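Local structure of malonate decarboxylase subunit alpha (Acinetobacter baumannii ATCC 17978, 6MPR) at residues T368-G373 with R448-D453; L475-G480 with A498-V503. The protein probably acts as the acyl-carrier-protein transferase of malonate decarboxylase, exchanging acetyl for malonyl on the carrier so that malonate can be broken down to acetate and carbon dioxide. All coordinates share one frame; numbering follows the deposited sequence. Where two conformers were deposited one is given.

In the fold
Both contacts belong to the C-terminal half of the chain, whose mixed sheet places strands 363-366, 429-433 and 474-477 side by side in parallel. They illustrate how a hairpin in or beside the main sheet can be tied to a helix terminus. Contact 1 joins a small hairpin following strand 363-366 to the start of helix 450-458; contact 2 joins the turn after strand 474-477 to the end of helix 490-499. Their centres lie 16 Å apart and their nearest atoms about 5 Å, without touching. Residues 444-446 run between them: Thr444 and Val446 make backbone hydrogen bonds with Val371, while Phe445 packs on Leu475 and Thr477. Contact 1 also meets the second subunit.

Contact 1 of 2, residues T368-G373 with R448-D453; sequences TLQVDG and RLDAID
Gln370, in the first strand of a small beta hairpin (370-371 with 377-378), bridges to the start of helix 450-458, just ahead of which the two backbones near each other, the CA atoms of Asp372 and Arg448 being 6.0 Å apart. Its CG lies beside the backbone N (chi1 -73°) and the chain is extended beyond it, which carries the amide to Asp450. There it is held at both ends. Gln370 OE1 accepts from Asp450 N at 2.8 Å, in the carbonyl plane and on a lone pair, with a near-straight N-H...O angle of 160°. Gln370 NE2 donates to Asp450 OD1 at 3.1 Å. Amide and carboxylate planes stand 84° apart, so NE2 meets OD1 from above the carboxylate plane. A water that donates to Gln370 OE1 accepts from Ala451 N, tying a second amide of the helix start to the same oxygen. Asp450 OD2 in turn accepts from Lys382 N, beyond the hairpin. Nearer the strand backbone, Leu449 CD2 lies 3.6 Å from Gln370 CB, and its CG meets Asp372 CB. Asp372 OD1 takes the backbone N of Met374 and of His376; OD2 holds a water that also receives Leu449 N. The Arg448 guanidinium hydrogen-bonds through NH1 to Thr419 OG1 of the second subunit, while Arg448 NH2 forms a salt bridge with Asp453 OD1, 2.7 Å away.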
loop_
_atom_site.group_PDB
_atom_site.type_symbol
_atom_site.label_atom_id
_atom_site.label_comp_id
_atom_site.label_asym_id
_atom_site.label_seq_id
_atom_site.Cartn_x
_atom_site.Cartn_y
_atom_site.Cartn_z
ATOM N N THR A 368 -16.256 4.168 -16.150
ATOM C CA THR A 368 -15.233 4.832 -16.942
ATOM C C THR A 368 -15.922 5.514 -18.111
ATOM O O THR A 368 -17.094 5.249 -18.395
ATOM C CB THR A 368 -14.205 3.828 -17.429
ATOM O OG1 THR A 368 -13.214 4.500 -18.197
ATOM C CG2 THR A 368 -14.872 2.807 -18.303
ATOM N N LEU A 369 -15.202 6.419 -18.785
ATOM C CA LEU A 369 -15.850 7.047 -19.931
ATOM C C LEU A 369 -15.607 6.289 -21.223
ATOM O O LEU A 369 -16.489 6.263 -22.086
ATOM C CB LEU A 369 -15.394 8.503 -20.112
ATOM C CG LEU A 369 -15.804 9.475 -19.010
ATOM C CD1 LEU A 369 -15.351 10.888 -19.370
ATOM C CD2 LEU A 369 -17.309 9.412 -18.770
ATOM N N GLN A 370 -14.418 5.697 -21.392
ATOM C CA GLN A 370 -14.064 5.010 -22.629
ATOM C C GLN A 370 -13.456 3.644 -22.337
ATOM O O GLN A 370 -12.727 3.474 -21.361
ATOM C CB GLN A 370 -13.080 5.829 -23.459
ATOM C CG GLN A 370 -13.699 7.041 -24.144
ATOM C CD GLN A 370 -12.782 7.616 -25.207
ATOM O OE1 GLN A 370 -11.566 7.416 -25.157
ATOM N NE2 GLN A 370 -13.362 8.289 -26.196
ATOM N N VAL A 371 -13.785 2.678 -23.188
ATOM C CA VAL A 371 -13.294 1.304 -23.110
ATOM C C VAL A 371 -13.023 0.871 -24.542
ATOM O O VAL A 371 -13.884 1.050 -25.407
ATOM C CB VAL A 371 -14.318 0.361 -22.444
ATOM C CG1 VAL A 371 -13.809 -1.085 -22.392
ATOM C CG2 VAL A 371 -14.660 0.849 -21.042
ATOM N N ASP A 372 -11.836 0.330 -24.812
ATOM C CA ASP A 372 -11.556 -0.122 -26.165
ATOM C C ASP A 372 -11.768 -1.637 -26.282
ATOM O O ASP A 372 -12.228 -2.305 -25.350
ATOM C CB ASP A 372 -10.164 0.343 -26.622
ATOM C CG ASP A 372 -9.010 -0.461 -26.029
ATOM O OD1 ASP A 372 -9.225 -1.440 -25.295
ATOM O OD2 ASP A 372 -7.850 -0.101 -26.346
ATOM N N GLY A 373 -11.460 -2.178 -27.467
ATOM C CA GLY A 373 -11.780 -3.565 -27.784
ATOM C C GLY A 373 -11.015 -4.596 -26.973
ATOM O O GLY A 373 -11.408 -5.772 -26.951
ATOM N N ARG A 448 -10.560 3.250 -30.556
ATOM C CA ARG A 448 -9.306 3.856 -30.125
ATOM C C ARG A 448 -9.579 4.822 -28.982
ATOM O O ARG A 448 -10.391 5.741 -29.124
ATOM C CB ARG A 448 -8.637 4.598 -31.293
ATOM C CG ARG A 448 -7.376 5.373 -30.957
ATOM C CD ARG A 448 -6.994 6.280 -32.123
ATOM N NE ARG A 448 -5.760 7.034 -31.879
ATOM C CZ ARG A 448 -4.546 6.561 -32.137
ATOM N NH1 ARG A 448 -4.408 5.336 -32.643
ATOM N NH2 ARG A 448 -3.471 7.301 -31.888
ATOM N N LEU A 449 -8.901 4.613 -27.853
ATOM C CA LEU A 449 -9.030 5.529 -26.727
ATOM C C LEU A 449 -8.498 6.914 -27.083
ATOM O O LEU A 449 -7.424 7.048 -27.681
ATOM C CB LEU A 449 -8.273 4.990 -25.515
ATOM C CG LEU A 449 -8.757 3.721 -24.822
ATOM C CD1 LEU A 449 -7.860 3.414 -23.641
ATOM C CD2 LEU A 449 -10.215 3.841 -24.363
ATOM N N ASP A 450 -9.257 7.953 -26.707
ATOM C CA ASP A 450 -8.751 9.326 -26.801
ATOM C C ASP A 450 -7.404 9.465 -26.117
ATOM O O ASP A 450 -6.605 10.338 -26.481
ATOM C CB ASP A 450 -9.701 10.325 -26.118
ATOM C CG ASP A 450 -10.919 10.687 -26.945
ATOM O OD1 ASP A 450 -11.335 9.921 -27.841
ATOM O OD2 ASP A 450 -11.474 11.771 -26.662
ATOM N N ALA A 451 -7.172 8.658 -25.071
ATOM C CA ALA A 451 -5.993 8.808 -24.227
ATOM C C ALA A 451 -4.703 8.713 -25.023
ATOM O O ALA A 451 -3.711 9.353 -24.667
ATOM C CB ALA A 451 -6.005 7.748 -23.126
ATOM N N ILE A 452 -4.691 7.917 -26.097
ATOM C CA ILE A 452 -3.465 7.749 -26.876
ATOM C C ILE A 452 -3.036 9.072 -27.484
ATOM O O ILE A 452 -1.876 9.477 -27.367
ATOM C CB ILE A 452 -3.644 6.679 -27.963
ATOM C CG1 ILE A 452 -4.033 5.333 -27.343
ATOM C CG2 ILE A 452 -2.364 6.586 -28.768
ATOM C CD1 ILE A 452 -4.590 4.370 -28.364
ATOM N N ASP A 453 -3.961 9.766 -28.154
ATOM C CA ASP A 453 -3.582 11.049 -28.746
ATOM C C ASP A 453 -3.334 12.121 -27.683
ATOM O O ASP A 453 -2.510 13.020 -27.903
ATOM C CB ASP A 453 -4.641 11.516 -29.744
ATOM C CG ASP A 453 -4.534 10.807 -31.084
ATOM O OD1 ASP A 453 -3.663 9.923 -31.230
ATOM O OD2 ASP A 453 -5.324 11.129 -31.995
HETATM O O HOH W 1 -9.447 7.689 -23.415
HETATM O O HOH W 2 -7.307 2.221 -27.811
#

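Contact 2 of 2, residues L475-G480 with A498-V503; sequences LLTEEG and AAVAGV
Val500 packs against the turn end of a tight beta hairpin in which Thr477 and Gly480 exchange backbone hydrogen bonds round Glu478 and Glu479. Its two methyls face different parts of the hairpin. Val500 CG2 meets Leu475 CD2 at 3.8 Å, the two side chains lying alongside and running in opposite senses, and CG1 abuts the backbone of Gly480. Thr477 crosses Val500 obliquely. With its OG1 set between the backbone N and the carbonyl carbon (chi1 75°), Thr477 OG1 donates to Val500 O at 2.7 Å, in the carbonyl plane on a lone pair. Thr477 OG1 also accepts from Glu479 N at 2.9 Å, an ST turn, so one hydroxyl both orders the turn and ties it to the chain leaving helix 490-499. Glu479 lays CB 3.6 Å from Val500 O; its chain, bent at chi2 (-79°), turns OE1 to a water, 2.6 Å away, that accepts from Gly502 N and also lies near Ala499 O. Around this junction, Val500 and Ala499 pack on Val524 of strand 524-525, Leu475 pairs with Ala482 in strand 480-482, and Glu478 packs on Val245 and Met249 of helix 244-261.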
loop_
_atom_site.group_PDB
_atom_site.type_symbol
_atom_site.label_atom_id
_atom_site.label_comp_id
_atom_site.label_asym_id
_atom_site.label_seq_id
_atom_site.Cartn_x
_atom_site.Cartn_y
_atom_site.Cartn_z
ATOM N N LEU A 475 -16.899 -7.356 -17.265
ATOM C CA LEU A 475 -17.474 -6.188 -17.938
ATOM C C LEU A 475 -18.992 -6.259 -17.829
ATOM O O LEU A 475 -19.600 -7.211 -18.323
ATOM C CB LEU A 475 -17.060 -6.131 -19.410
ATOM C CG LEU A 475 -17.615 -4.965 -20.233
ATOM C CD1 LEU A 475 -17.179 -3.608 -19.646
ATOM C CD2 LEU A 475 -17.153 -5.084 -21.667
ATOM N N LEU A 476 -19.603 -5.245 -17.214
ATOM C CA LEU A 476 -21.040 -5.225 -16.954
ATOM C C LEU A 476 -21.650 -3.992 -17.608
ATOM O O LEU A 476 -21.285 -2.863 -17.258
ATOM C CB LEU A 476 -21.302 -5.222 -15.448
ATOM C CG LEU A 476 -22.698 -4.843 -14.982
ATOM C CD1 LEU A 476 -23.717 -5.782 -15.597
ATOM C CD2 LEU A 476 -22.749 -4.880 -13.459
ATOM N N THR A 477 -22.574 -4.206 -18.550
ATOM C CA THR A 477 -23.308 -3.122 -19.203
ATOM C C THR A 477 -24.802 -3.353 -19.025
ATOM O O THR A 477 -25.231 -4.352 -18.434
ATOM C CB THR A 477 -22.988 -3.020 -20.704
ATOM O OG1 THR A 477 -23.656 -4.081 -21.403
ATOM C CG2 THR A 477 -21.494 -3.099 -20.964
ATOM N N GLU A 478 -25.608 -2.443 -19.581
ATOM C CA GLU A 478 -27.047 -2.665 -19.563
ATOM C C GLU A 478 -27.451 -3.843 -20.443
ATOM O O GLU A 478 -28.597 -4.300 -20.360
ATOM C CB GLU A 478 -27.788 -1.376 -19.961
ATOM C CG GLU A 478 -27.876 -1.076 -21.458
ATOM C CD GLU A 478 -26.667 -0.344 -22.015
ATOM O OE1 GLU A 478 -25.617 -0.287 -21.333
ATOM O OE2 GLU A 478 -26.771 0.174 -23.155
ATOM N N GLU A 479 -26.523 -4.375 -21.240
ATOM C CA GLU A 479 -26.762 -5.557 -22.055
ATOM C C GLU A 479 -26.474 -6.869 -21.335
ATOM O O GLU A 479 -27.053 -7.895 -21.696
ATOM C CB GLU A 479 -25.911 -5.482 -23.326
ATOM C CG GLU A 479 -26.305 -4.347 -24.239
ATOM C CD GLU A 479 -27.531 -4.694 -25.049
ATOM O OE1 GLU A 479 -27.367 -5.348 -26.107
ATOM O OE2 GLU A 479 -28.651 -4.339 -24.615
ATOM N N GLY A 480 -25.599 -6.881 -20.339
ATOM C CA GLY A 480 -25.262 -8.114 -19.661
ATOM C C GLY A 480 -23.835 -8.071 -19.140
ATOM O O GLY A 480 -23.229 -7.013 -19.065
ATOM N N ALA A 498 -17.711 -7.419 -27.316
ATOM C CA ALA A 498 -18.642 -7.034 -28.370
ATOM C C ALA A 498 -20.070 -7.473 -28.063
ATOM O O ALA A 498 -21.022 -6.769 -28.422
ATOM C CB ALA A 498 -18.181 -7.614 -29.712
ATOM N N ALA A 499 -20.239 -8.614 -27.375
ATOM C CA ALA A 499 -21.575 -9.144 -27.095
ATOM C C ALA A 499 -22.385 -8.258 -26.145
ATOM O O ALA A 499 -23.623 -8.301 -26.169
ATOM C CB ALA A 499 -21.463 -10.550 -26.504
ATOM N N VAL A 500 -21.731 -7.482 -25.290
ATOM C CA VAL A 500 -22.435 -6.631 -24.336
ATOM C C VAL A 500 -22.238 -5.149 -24.654
ATOM O O VAL A 500 -22.525 -4.302 -23.827
ATOM C CB VAL A 500 -22.029 -6.947 -22.883
ATOM C CG1 VAL A 500 -22.276 -8.415 -22.572
ATOM C CG2 VAL A 500 -20.563 -6.583 -22.625
ATOM N N ALA A 501 -21.801 -4.814 -25.865
ATOM C CA ALA A 501 -21.497 -3.431 -26.192
ATOM C C ALA A 501 -22.619 -2.712 -26.946
ATOM O O ALA A 501 -22.409 -1.588 -27.406
ATOM C CB ALA A 501 -20.189 -3.359 -26.982
ATOM N N GLY A 502 -23.800 -3.317 -27.067
ATOM C CA GLY A 502 -24.933 -2.601 -27.636
ATOM C C GLY A 502 -24.709 -2.208 -29.088
ATOM O O GLY A 502 -24.176 -2.983 -29.887
ATOM N N VAL A 503 -25.132 -0.998 -29.448
ATOM C CA VAL A 503 -25.014 -0.537 -30.831
ATOM C C VAL A 503 -23.871 0.469 -30.998
ATOM O O VAL A 503 -23.859 1.231 -31.968
ATOM C CB VAL A 503 -26.341 0.028 -31.373
ATOM C CG1 VAL A 503 -27.421 -1.046 -31.376
ATOM C CG2 VAL A 503 -26.795 1.239 -30.571
HETATM O O HOH W 3 -24.951 -5.874 -26.772
#